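Local coordinates for protein malic enzyme (Entamoeba histolytica, PDB 3NV9) that probably catalyses the oxidative decarboxylation of malate to pyruvate with a nicotinamide cofactor, working as a dimeric malic enzyme, at residues Ile165-Ile170 against Tyr176-Val181; Val421-Ile426 against Gln439-Ile444; Ala370-Ala375 against Asp443-Asp448; Thr100-Leu103 against Asp107-Pro110. All blocks are in the same frame, centred on the assembly; numbering follows the deposited sequence.

Contact 1 (Ile165-Ile170 against Tyr176-Val181)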
loop_
_atom_site.group_PDB
_atom_site.type_symbol
_atom_site.label_atom_id
_atom_site.label_comp_id
_atom_site.label_asym_id
_atom_site.label_seq_id
_atom_site.Cartn_x
_atom_site.Cartn_y
_atom_site.Cartn_z
ATOM N N ILE A 165 -4.070 11.188 4.123
ATOM C CA ILE A 165 -5.148 10.298 3.838
ATOM C C ILE A 165 -6.107 10.910 2.851
ATOM O O ILE A 165 -6.539 12.049 3.017
ATOM C CB ILE A 165 -6.016 9.913 5.100
ATOM C CG1 ILE A 165 -5.187 9.208 6.160
ATOM C CG2 ILE A 165 -7.284 9.144 4.643
ATOM C CD1 ILE A 165 -4.557 7.967 5.701
ATOM N N ASN A 166 -6.463 10.119 1.841
ATOM C CA ASN A 166 -7.343 10.587 0.800
ATOM C C ASN A 166 -8.624 9.774 0.849
ATOM O O ASN A 166 -8.741 8.715 0.209
ATOM C CB ASN A 166 -6.581 10.502 -0.544
ATOM C CG ASN A 166 -7.463 10.760 -1.749
ATOM O OD1 ASN A 166 -7.942 9.796 -2.370
ATOM N ND2 ASN A 166 -7.672 12.040 -2.106
ATOM N N LEU A 167 -9.585 10.255 1.630
ATOM C CA LEU A 167 -10.911 9.604 1.726
ATOM C C LEU A 167 -11.616 9.680 0.380
ATOM O O LEU A 167 -11.594 10.713 -0.277
ATOM C CB LEU A 167 -11.795 10.267 2.813
ATOM C CG LEU A 167 -11.207 10.413 4.244
ATOM C CD1 LEU A 167 -11.948 11.460 5.060
ATOM C CD2 LEU A 167 -11.212 9.047 4.986
ATOM N N GLU A 168 -12.247 8.590 -0.025
ATOM C CA GLU A 168 -13.056 8.579 -1.231
ATOM C C GLU A 168 -14.386 7.820 -1.002
ATOM O O GLU A 168 -14.391 6.801 -0.293
ATOM C CB GLU A 168 -12.291 7.816 -2.335
ATOM C CG GLU A 168 -10.969 8.430 -2.820
ATOM C CD GLU A 168 -11.179 9.576 -3.790
ATOM O OE1 GLU A 168 -10.150 10.137 -4.212
ATOM O OE2 GLU A 168 -12.363 9.911 -4.138
ATOM N N ASP A 169 -15.450 8.271 -1.684
ATOM C CA ASP A 169 -16.604 7.423 -2.016
ATOM C C ASP A 169 -17.232 6.793 -0.738
ATOM O O ASP A 169 -17.470 5.577 -0.641
ATOM C CB ASP A 169 -16.184 6.361 -3.044
ATOM C CG ASP A 169 -15.862 6.945 -4.427
ATOM O OD1 ASP A 169 -15.812 8.176 -4.577
ATOM O OD2 ASP A 169 -15.640 6.168 -5.395
ATOM N N ILE A 170 -17.433 7.662 0.244
ATOM C CA ILE A 170 -18.099 7.372 1.495
ATOM C C ILE A 170 -19.424 8.155 1.472
ATOM O O ILE A 170 -19.464 9.368 1.185
ATOM C CB ILE A 170 -17.224 7.804 2.702
ATOM C CG1 ILE A 170 -15.828 7.184 2.563
ATOM C CG2 ILE A 170 -17.901 7.485 4.031
ATOM C CD1 ILE A 170 -14.894 7.346 3.767
ATOM N N TYR A 176 -19.121 13.240 6.367
ATOM C CA TYR A 176 -18.864 14.482 7.142
ATOM C C TYR A 176 -18.251 14.219 8.510
ATOM O O TYR A 176 -17.193 14.791 8.894
ATOM C CB TYR A 176 -20.139 15.316 7.274
ATOM C CG TYR A 176 -20.724 15.779 5.956
ATOM C CD1 TYR A 176 -19.978 16.627 5.079
ATOM C CD2 TYR A 176 -22.008 15.427 5.587
ATOM C CE1 TYR A 176 -20.522 17.082 3.888
ATOM C CE2 TYR A 176 -22.543 15.843 4.377
ATOM C CZ TYR A 176 -21.786 16.689 3.533
ATOM O OH TYR A 176 -22.349 17.155 2.364
ATOM N N LYS A 177 -18.885 13.308 9.241
ATOM C CA LYS A 177 -18.441 12.980 10.574
ATOM C C LYS A 177 -17.005 12.484 10.532
ATOM O O LYS A 177 -16.143 12.933 11.319
ATOM C CB LYS A 177 -19.412 11.951 11.220
ATOM C CG LYS A 177 -18.934 11.485 12.556
ATOM C CD LYS A 177 -19.976 10.637 13.331
ATOM C CE LYS A 177 -19.472 10.283 14.751
ATOM N NZ LYS A 177 -20.520 9.612 15.593
ATOM N N ILE A 178 -16.741 11.557 9.609
ATOM C CA ILE A 178 -15.421 10.970 9.440
ATOM C C ILE A 178 -14.397 12.042 9.091
ATOM O O ILE A 178 -13.366 12.140 9.730
ATOM C CB ILE A 178 -15.440 9.855 8.360
ATOM C CG1 ILE A 178 -16.353 8.694 8.803
ATOM C CG2 ILE A 178 -14.043 9.334 8.107
ATOM C CD1 ILE A 178 -16.851 7.775 7.615
ATOM N N LEU A 179 -14.684 12.868 8.101
ATOM C CA LEU A 179 -13.697 13.870 7.693
ATOM C C LEU A 179 -13.457 14.865 8.839
ATOM O O LEU A 179 -12.310 15.084 9.274
ATOM C CB LEU A 179 -14.142 14.581 6.399
ATOM C CG LEU A 179 -13.270 15.828 6.055
ATOM C CD1 LEU A 179 -11.821 15.439 5.763
ATOM C CD2 LEU A 179 -13.835 16.694 4.968
ATOM N N ASP A 180 -14.547 15.424 9.349
ATOM C CA ASP A 180 -14.512 16.522 10.323
ATOM C C ASP A 180 -13.743 16.140 11.575
ATOM O O ASP A 180 -12.923 16.928 12.047
ATOM C CB ASP A 180 -15.949 16.973 10.669
ATOM C CG ASP A 180 -16.690 17.503 9.470
ATOM O OD1 ASP A 180 -16.015 17.829 8.481
ATOM O OD2 ASP A 180 -17.939 17.601 9.477
ATOM N N VAL A 181 -13.975 14.919 12.088
ATOM C CA VAL A 181 -13.216 14.409 13.260
ATOM C C VAL A 181 -11.786 14.120 12.909
ATOM O O VAL A 181 -10.869 14.611 13.579
ATOM C CB VAL A 181 -13.809 13.094 13.816
ATOM C CG1 VAL A 181 -12.922 12.524 14.895
ATOM C CG2 VAL A 181 -15.199 13.320 14.356
#

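Contact 2 (Val421-Ile426 against Gln439-Ile444)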
loop_
_atom_site.group_PDB
_atom_site.type_symbol
_atom_site.label_atom_id
_atom_site.label_comp_id
_atom_site.label_asym_id
_atom_site.label_seq_id
_atom_site.Cartn_x
_atom_site.Cartn_y
_atom_site.Cartn_z
ATOM N N VAL A 421 -0.886 25.673 -4.191
ATOM C CA VAL A 421 -1.474 25.084 -2.987
ATOM C C VAL A 421 -0.500 25.179 -1.787
ATOM O O VAL A 421 -0.909 25.407 -0.657
ATOM C CB VAL A 421 -1.809 23.603 -3.200
ATOM C CG1 VAL A 421 -2.035 22.857 -1.845
ATOM C CG2 VAL A 421 -2.992 23.457 -4.176
ATOM N N ALA A 422 0.781 24.979 -2.037
ATOM C CA ALA A 422 1.803 25.050 -0.977
ATOM C C ALA A 422 1.936 26.444 -0.369
ATOM O O ALA A 422 2.130 26.590 0.839
ATOM C CB ALA A 422 3.155 24.580 -1.515
ATOM N N MET A 423 1.848 27.464 -1.214
ATOM C CA MET A 423 2.087 28.822 -0.794
ATOM C C MET A 423 0.886 29.233 0.047
ATOM O O MET A 423 1.036 29.833 1.121
ATOM C CB MET A 423 2.227 29.746 -2.024
ATOM C CG MET A 423 3.531 29.580 -2.796
ATOM S SD MET A 423 5.045 29.749 -1.815
ATOM C CE MET A 423 5.508 28.078 -1.326
ATOM N N GLN A 424 -0.288 28.915 -0.496
ATOM C CA GLN A 424 -1.560 29.056 0.192
ATOM C C GLN A 424 -1.543 28.334 1.539
ATOM O O GLN A 424 -1.985 28.905 2.524
ATOM C CB GLN A 424 -2.739 28.622 -0.684
ATOM C CG GLN A 424 -4.070 29.112 -0.168
ATOM C CD GLN A 424 -4.224 30.655 -0.238
ATOM O OE1 GLN A 424 -4.284 31.263 -1.312
ATOM N NE2 GLN A 424 -4.317 31.265 0.920
ATOM N N ALA A 425 -0.973 27.122 1.611
ATOM C CA ALA A 425 -0.934 26.416 2.934
ATOM C C ALA A 425 -0.120 27.246 3.937
ATOM O O ALA A 425 -0.574 27.508 5.046
ATOM C CB ALA A 425 -0.399 24.982 2.810
ATOM N N ILE A 426 1.082 27.669 3.530
ATOM C CA ILE A 426 1.867 28.651 4.317
ATOM C C ILE A 426 1.050 29.902 4.685
ATOM O O ILE A 426 1.009 30.287 5.852
ATOM C CB ILE A 426 3.177 29.073 3.589
ATOM C CG1 ILE A 426 4.040 27.825 3.334
ATOM C CG2 ILE A 426 3.922 30.184 4.407
ATOM C CD1 ILE A 426 5.215 28.075 2.469
ATOM N N GLN A 439 9.134 28.664 -6.306
ATOM C CA GLN A 439 9.979 27.958 -7.267
ATOM C C GLN A 439 10.544 26.671 -6.662
ATOM O O GLN A 439 10.649 25.663 -7.352
ATOM C CB GLN A 439 11.112 28.851 -7.787
ATOM C CG GLN A 439 11.926 28.209 -8.908
ATOM C CD GLN A 439 11.100 27.966 -10.183
ATOM O OE1 GLN A 439 10.531 28.921 -10.814
ATOM N NE2 GLN A 439 11.002 26.685 -10.564
ATOM N N GLN A 440 10.949 26.718 -5.399
ATOM C CA GLN A 440 11.529 25.539 -4.761
ATOM C C GLN A 440 10.495 24.416 -4.697
ATOM O O GLN A 440 10.867 23.255 -4.837
ATOM C CB GLN A 440 12.038 25.823 -3.338
ATOM C CG GLN A 440 13.283 26.739 -3.286
ATOM C CD GLN A 440 13.538 27.241 -1.868
ATOM O OE1 GLN A 440 12.600 27.605 -1.176
ATOM N NE2 GLN A 440 14.818 27.234 -1.422
ATOM N N VAL A 441 9.229 24.767 -4.479
ATOM C CA VAL A 441 8.171 23.777 -4.337
ATOM C C VAL A 441 7.817 23.219 -5.689
ATOM O O VAL A 441 7.716 22.010 -5.845
ATOM C CB VAL A 441 6.917 24.335 -3.593
ATOM C CG1 VAL A 441 5.702 23.373 -3.715
ATOM C CG2 VAL A 441 7.272 24.481 -2.158
ATOM N N TYR A 442 7.709 24.115 -6.675
ATOM C CA TYR A 442 7.495 23.753 -8.069
ATOM C C TYR A 442 8.544 22.777 -8.492
ATOM O O TYR A 442 8.220 21.716 -9.085
ATOM C CB TYR A 442 7.453 25.009 -8.998
ATOM C CG TYR A 442 7.082 24.673 -10.451
ATOM C CD1 TYR A 442 5.767 24.871 -10.954
ATOM C CD2 TYR A 442 8.047 24.154 -11.312
ATOM C CE1 TYR A 442 5.449 24.576 -12.254
ATOM C CE2 TYR A 442 7.737 23.831 -12.618
ATOM C CZ TYR A 442 6.457 24.035 -13.065
ATOM O OH TYR A 442 6.233 23.690 -14.348
ATOM N N ASP A 443 9.807 23.101 -8.182
ATOM C CA ASP A 443 10.944 22.254 -8.618
ATOM C C ASP A 443 10.842 20.806 -8.083
ATOM O O ASP A 443 11.144 19.819 -8.804
ATOM C CB ASP A 443 12.252 22.820 -8.092
ATOM C CG ASP A 443 12.732 24.084 -8.843
ATOM O OD1 ASP A 443 12.187 24.414 -9.919
ATOM O OD2 ASP A 443 13.719 24.702 -8.328
ATOM N N ILE A 444 10.430 20.680 -6.824
ATOM C CA ILE A 444 10.332 19.370 -6.194
ATOM C C ILE A 444 9.192 18.593 -6.843
ATOM O O ILE A 444 9.288 17.390 -7.062
ATOM C CB ILE A 444 10.079 19.549 -4.676
ATOM C CG1 ILE A 444 11.267 20.252 -4.010
ATOM C CG2 ILE A 444 9.759 18.218 -3.968
ATOM C CD1 ILE A 444 11.037 20.632 -2.485
#

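Contact 3 (Ala370-Ala375 against Asp443-Asp448)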
loop_
_atom_site.group_PDB
_atom_site.type_symbol
_atom_site.label_atom_id
_atom_site.label_comp_id
_atom_site.label_asym_id
_atom_site.label_seq_id
_atom_site.Cartn_x
_atom_site.Cartn_y
_atom_site.Cartn_z
ATOM N N ALA A 370 0.430 19.689 -0.613
ATOM C CA ALA A 370 0.264 19.494 0.819
ATOM C C ALA A 370 1.338 18.635 1.438
ATOM O O ALA A 370 1.708 18.869 2.587
ATOM C CB ALA A 370 -1.124 18.927 1.135
ATOM N N LEU A 371 1.793 17.626 0.699
ATOM C CA LEU A 371 2.823 16.719 1.154
ATOM C C LEU A 371 4.192 17.435 1.279
ATOM O O LEU A 371 4.965 17.197 2.252
ATOM C CB LEU A 371 2.930 15.500 0.237
ATOM C CG LEU A 371 1.867 14.384 0.346
ATOM C CD1 LEU A 371 2.136 13.316 -0.690
ATOM C CD2 LEU A 371 1.858 13.745 1.798
ATOM N N ILE A 372 4.487 18.320 0.321
ATOM C CA ILE A 372 5.819 18.937 0.256
ATOM C C ILE A 372 6.112 19.837 1.476
ATOM O O ILE A 372 7.149 19.740 2.095
ATOM C CB ILE A 372 6.004 19.673 -1.095
ATOM C CG1 ILE A 372 6.498 18.665 -2.180
ATOM C CG2 ILE A 372 6.945 20.813 -0.912
ATOM C CD1 ILE A 372 6.234 19.071 -3.623
ATOM N N VAL A 373 5.153 20.670 1.834
ATOM C CA VAL A 373 5.277 21.602 2.954
ATOM C C VAL A 373 4.569 21.048 4.215
ATOM O O VAL A 373 4.344 21.789 5.184
ATOM C CB VAL A 373 4.644 22.979 2.601
ATOM C CG1 VAL A 373 5.434 23.673 1.507
ATOM C CG2 VAL A 373 3.168 22.782 2.183
ATOM N N ARG A 374 4.184 19.769 4.183
ATOM C CA ARG A 374 3.598 19.143 5.365
ATOM C C ARG A 374 2.396 19.947 5.936
ATOM O O ARG A 374 2.343 20.233 7.110
ATOM C CB ARG A 374 4.685 18.892 6.436
ATOM C CG ARG A 374 5.755 17.874 5.987
ATOM C CD ARG A 374 6.536 17.314 7.167
ATOM N NE ARG A 374 5.595 16.952 8.243
ATOM C CZ ARG A 374 5.801 17.116 9.545
ATOM N NH1 ARG A 374 6.937 17.649 9.996
ATOM N NH2 ARG A 374 4.836 16.763 10.387
ATOM N N ALA A 375 1.429 20.278 5.091
ATOM C CA ALA A 375 0.231 20.896 5.596
ATOM C C ALA A 375 -0.490 19.939 6.513
ATOM O O ALA A 375 -0.576 18.707 6.264
ATOM C CB ALA A 375 -0.702 21.351 4.491
ATOM N N ASP A 443 9.807 23.101 -8.182
ATOM C CA ASP A 443 10.944 22.254 -8.618
ATOM C C ASP A 443 10.842 20.806 -8.083
ATOM O O ASP A 443 11.144 19.819 -8.804
ATOM C CB ASP A 443 12.252 22.820 -8.092
ATOM C CG ASP A 443 12.732 24.084 -8.843
ATOM O OD1 ASP A 443 12.187 24.414 -9.919
ATOM O OD2 ASP A 443 13.719 24.702 -8.328
ATOM N N ILE A 444 10.430 20.680 -6.824
ATOM C CA ILE A 444 10.332 19.370 -6.194
ATOM C C ILE A 444 9.192 18.593 -6.843
ATOM O O ILE A 444 9.288 17.390 -7.062
ATOM C CB ILE A 444 10.079 19.549 -4.676
ATOM C CG1 ILE A 444 11.267 20.252 -4.010
ATOM C CG2 ILE A 444 9.759 18.218 -3.968
ATOM C CD1 ILE A 444 11.037 20.632 -2.485
ATOM N N ALA A 445 8.119 19.287 -7.170
ATOM C CA ALA A 445 6.933 18.614 -7.688
ATOM C C ALA A 445 7.256 18.166 -9.089
ATOM O O ALA A 445 7.010 17.024 -9.458
ATOM C CB ALA A 445 5.735 19.557 -7.677
ATOM N N GLU A 446 7.839 19.081 -9.865
ATOM C CA GLU A 446 8.095 18.809 -11.249
ATOM C C GLU A 446 9.088 17.664 -11.386
ATOM O O GLU A 446 8.921 16.797 -12.247
ATOM C CB GLU A 446 8.649 20.035 -11.960
ATOM C CG GLU A 446 9.060 19.672 -13.361
ATOM C CD GLU A 446 9.547 20.868 -14.098
ATOM O OE1 GLU A 446 10.427 21.571 -13.529
ATOM O OE2 GLU A 446 9.043 21.108 -15.227
ATOM N N HIS A 447 10.107 17.660 -10.522
ATOM C CA HIS A 447 11.120 16.634 -10.574
ATOM C C HIS A 447 10.520 15.269 -10.238
ATOM O O HIS A 447 10.829 14.275 -10.908
ATOM C CB HIS A 447 12.267 16.956 -9.618
ATOM C CG HIS A 447 13.254 15.836 -9.475
ATOM N ND1 HIS A 447 13.305 15.028 -8.352
ATOM C CD2 HIS A 447 14.199 15.354 -10.327
ATOM C CE1 HIS A 447 14.265 14.117 -8.506
ATOM N NE2 HIS A 447 14.818 14.290 -9.694
ATOM N N ASP A 448 9.653 15.212 -9.224
ATOM C CA ASP A 448 8.976 13.949 -8.876
ATOM C C ASP A 448 8.021 13.359 -9.965
ATOM O O ASP A 448 8.027 12.160 -10.228
ATOM C CB ASP A 448 8.261 14.066 -7.519
ATOM C CG ASP A 448 9.231 14.180 -6.333
ATOM O OD1 ASP A 448 10.479 14.155 -6.507
ATOM O OD2 ASP A 448 8.727 14.292 -5.205
#

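Contact 4 (Thr100-Leu103 against Asp107-Pro110)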
loop_
_atom_site.group_PDB
_atom_site.type_symbol
_atom_site.label_atom_id
_atom_site.label_comp_id
_atom_site.label_asym_id
_atom_site.label_seq_id
_atom_site.Cartn_x
_atom_site.Cartn_y
_atom_site.Cartn_z
ATOM N N THR A 100 -18.943 2.645 -0.324
ATOM C CA THR A 100 -20.320 2.868 -0.011
ATOM C C THR A 100 -20.937 3.898 -1.010
ATOM O O THR A 100 -22.114 3.855 -1.270
ATOM C CB THR A 100 -20.311 3.284 1.489
ATOM O OG1 THR A 100 -21.137 2.440 2.274
ATOM C CG2 THR A 100 -20.478 4.691 1.744
ATOM N N ARG A 101 -20.126 4.790 -1.606
ATOM C CA ARG A 101 -20.609 5.679 -2.681
ATOM C C ARG A 101 -19.652 5.639 -3.898
ATOM O O ARG A 101 -18.967 6.603 -4.239
ATOM C CB ARG A 101 -20.801 7.112 -2.123
ATOM C CG ARG A 101 -21.851 7.977 -2.852
ATOM C CD ARG A 101 -23.196 7.231 -2.962
ATOM N NE ARG A 101 -24.077 7.430 -1.793
ATOM C CZ ARG A 101 -24.936 6.532 -1.274
ATOM N NH1 ARG A 101 -25.057 5.291 -1.765
ATOM N NH2 ARG A 101 -25.689 6.887 -0.229
ATOM N N VAL A 102 -19.547 4.501 -4.545
ATOM C CA VAL A 102 -18.543 4.467 -5.594
ATOM C C VAL A 102 -19.107 4.755 -6.954
ATOM O O VAL A 102 -19.817 3.917 -7.554
ATOM C CB VAL A 102 -17.422 3.350 -5.431
ATOM C CG1 VAL A 102 -17.598 2.495 -4.170
ATOM C CG2 VAL A 102 -17.158 2.596 -6.675
ATOM N N LEU A 103 -18.782 5.972 -7.414
ATOM C CA LEU A 103 -19.483 6.645 -8.499
ATOM C C LEU A 103 -20.995 6.481 -8.350
ATOM O O LEU A 103 -21.482 6.436 -7.248
ATOM C CB LEU A 103 -19.019 6.149 -9.841
ATOM C CG LEU A 103 -17.514 5.954 -10.005
ATOM C CD1 LEU A 103 -17.274 5.230 -11.340
ATOM C CD2 LEU A 103 -16.790 7.322 -9.977
ATOM N N ASP A 107 -23.216 1.665 -3.362
ATOM C CA ASP A 107 -22.606 0.707 -2.431
ATOM C C ASP A 107 -22.315 -0.617 -3.172
ATOM O O ASP A 107 -23.235 -1.324 -3.625
ATOM C CB ASP A 107 -23.482 0.530 -1.164
ATOM C CG ASP A 107 -22.912 -0.476 -0.155
ATOM O OD1 ASP A 107 -21.784 -1.024 -0.283
ATOM O OD2 ASP A 107 -23.635 -0.720 0.816
ATOM N N VAL A 108 -21.021 -0.924 -3.319
ATOM C CA VAL A 108 -20.590 -2.059 -4.172
ATOM C C VAL A 108 -19.946 -3.175 -3.365
ATOM O O VAL A 108 -19.256 -4.022 -3.939
ATOM C CB VAL A 108 -19.734 -1.546 -5.364
ATOM C CG1 VAL A 108 -20.627 -0.703 -6.333
ATOM C CG2 VAL A 108 -18.527 -0.659 -4.855
ATOM N N THR A 109 -20.245 -3.229 -2.044
ATOM C CA THR A 109 -19.549 -4.088 -1.049
ATOM C C THR A 109 -18.056 -3.729 -0.839
ATOM O O THR A 109 -17.447 -3.182 -1.713
ATOM C CB THR A 109 -19.595 -5.596 -1.407
ATOM O OG1 THR A 109 -18.552 -5.874 -2.349
ATOM C CG2 THR A 109 -20.985 -6.054 -1.979
ATOM N N PRO A 110 -17.453 -4.093 0.319
ATOM C CA PRO A 110 -16.132 -3.486 0.608
ATOM C C PRO A 110 -15.062 -3.612 -0.491
ATOM O O PRO A 110 -14.454 -2.598 -0.802
ATOM C CB PRO A 110 -15.689 -4.182 1.893
ATOM C CG PRO A 110 -17.072 -4.492 2.561
ATOM C CD PRO A 110 -17.947 -4.907 1.458
#

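Contact 1 (Ile165-Ile170 against Tyr176-Val181)
Leu-167, near the end of strand 164-167, sends its forked tip between two side chains of helix 174-185, Ile-178 and Leu-179. One prong, CD1 of Leu-167, rests against the helix itself, 4.0 Å from CA of Leu-179, and CB and CD1 of Leu-179 close around that methyl, so the two leucines run past each other at a slant. The other prong, CD2 of Leu-167, faces the CG2 branch of Ile-178 at 4.2 Å. Ile-178 thus serves two neighbours with its two arms: CG2, anti to the backbone N, turns to Leu-167, whereas CG1 lies beside that N (chi1 -63°) and carries CD1 onward to Ile-170. There the isoleucines meet tip to tip, CG2 of Ile-170 at 3.7 Å from CD1 of Ile-178. No hydrogen bond crosses the gap; the fit is entirely one of buried aliphatic bumps and hollows. Helix and strand belong to the beta-alpha-beta unit 164-167, 174-185, 190-192 of a four-stranded parallel sheet; both segments fall in the N-terminal malic enzyme region. Strand 164-167 is bonded through its backbone to Gly-94 and Val-96 of strand 92-97 and to Trp-191 of strand 190-192. Ile-178 also leans on Pro-148 and Val-151 of helix 148-158, while Asn-166 and Glu-168 pack on helix 114-128.

Contact 2 (Val421-Ile426 against Gln439-Ile444)
Ala-422 and Met-423 of helix 413-428 meet Val-441 of helix 438-461 in a small, purely apolar helix-helix contact, formed between two helices that follow one another in the chain. The backbones come nearest at the small residue: CA of Ala-422 lies 7.3 Å from CA of Val-441, and the lone methyl of Ala-422 leaves room for this approach. Its CB touches CG1 of Val-441 at 3.6 Å, with CG2 of Val-441 a little farther off at 4.2 Å, so the methyl sits against both arms of the valine. Val-441 holds CG1 anti to its backbone N (chi1 168°), and CG2, beside that N, is shared between Ala-422 and Met-423. The methionine side chain leaves its helix to one side; bends at chi2 (-54°) and chi3 (94°) bring its CE round to 4.1 Å from CG2 of Val-441, the two side chains lying alongside one another with their ends pointing opposite ways. On the exposed side of helix 438-461, NE2 of Gln-439 donates to OD1 of Asp-443 one turn on, at 2.6 Å, coming from above the carboxylate plane. Val-373, just past the end of helix 363-372, backs Ala-422, and Ile-372, its last helical residue, backs Val-441. An alanine where two helices come close is a familiar packing device, here joining helix 413-428 to the long helix 438-461 that follows it.

Contact 3 (Ala370-Ala375 against Asp443-Asp448)
Ile-372, the last helical residue of helix 363-372, fills the contact with its long arm, which runs alongside Ile-444 of helix 438-461 in the opposite sense. CG1 of Ile-372 lies 3.7 Å from CG2 of Ile-444, and CD1 of Ile-372 comes to 3.6 Å from that same methyl. Ile-444 offers this methyl because CG2 stands anti to its backbone N, with CG1 beside that N (chi1 -64°). The tip then reaches past Ile-444 to the next residue: CD1 of Ile-372 is 4.1 Å from CB of Ala-445 and close to its backbone N. This end of the contact is buried: the methyl of Ala-445 is backed by Pro-415 and Ala-418 of helix 413-428.

Immediately after Ile-372 the helix stops in a Schellman motif. Arg-374, with a positive phi of 53°, lets N of Ala-375 bond to O of Ala-370 at 2.9 Å, while N of Arg-374 makes a weak bond to O of Leu-371. The carbonyl of Arg-374 is held in turn by NE of Arg-432.

Toward the next turn of helix 438-461 the contact thins out. The side chain of Asp-448 leaves its helix toward residues 370-375, but OD2 of Asp-448 stays 5.6 Å from CD1 of Ile-372; the same oxygen instead makes a salt bridge with Lys-368 one turn back along helix 363-372. Exposed His-447 adds a weak bond from ND1 to OD1 of Asp-448, 3.5 Å long, and borders the solvent side together with Asp-443.

Contact 4 (Thr100-Leu103 against Asp107-Pro110)
Apolar packing comes first: Val-102 and Val-108 cross at about a right angle, with CG1 of Val-102 only 3.4 Å from CG2 of Val-108, tighter than ordinary van der Waals contact. CG2 of Val-102 touches the same methyl at 4.0 Å, which therefore lies against both arms of Val-102. With CG1 of Val-108 beside the backbone N (chi1 -67°), CG2 is left between that N and the carbonyl carbon. Val-102 is modelled with an eclipsed chi1 of 0°, so the tightness may be strain or an imperfectly placed side chain.

Asp-107 also lies against the backbone of Thr-100: its CB rests 3.6 Å from O of Thr-100, whereas N of Asp-107, although 3.2 Å from that same O, is too poorly angled to bond to it.

Polar bonds lie within residues 107-110. OD1 of Asp-107 accepts the backbone N-H of Thr-109, N to OD1 3.2 Å, from 36° above the carboxylate plane, closing an Asx turn. OG1 of Thr-109 lies in the carbonyl plane of Val-108, but at 2.5 Å from its O this bond is doubtfully short; OG1 also pairs with OD1 of Asn-80 of the second subunit.

Charges play a looser part: NH1 of Arg-101 remains 6.7 Å from OD2 of Asp-107, too far for a salt bridge, though the opposite charges may still attract weakly; a bound glycerol lies beside this arginine.

Both segments belong to the irregular connection from strand 92-97 to helix 114-128. Val-102 and Val-108 also pack on Ser-73 and Arg-77 of the second subunit, making this Asx-turn-bearing loop part of the dimer interface.

From the N terminus, contact 4 comes first, closing a short loop between strand 92-97 and helix 114-128 at the dimer interface. Contact 1 follows in series within the same N-terminal domain, joining a strand to the helix after it, and the two touch: O of Asp-169 probably bonds to the backbone N of Arg-101. Far along the chain, contact 3 closes a long loop from the end of helix 363-372 to helix 438-461. Contact 2 opens within that loop and ends on the same helix, sharing Asp-443 and Ile-444. These two lie about 7 Å apart, centre to centre, and across the chain's centre from contact 4.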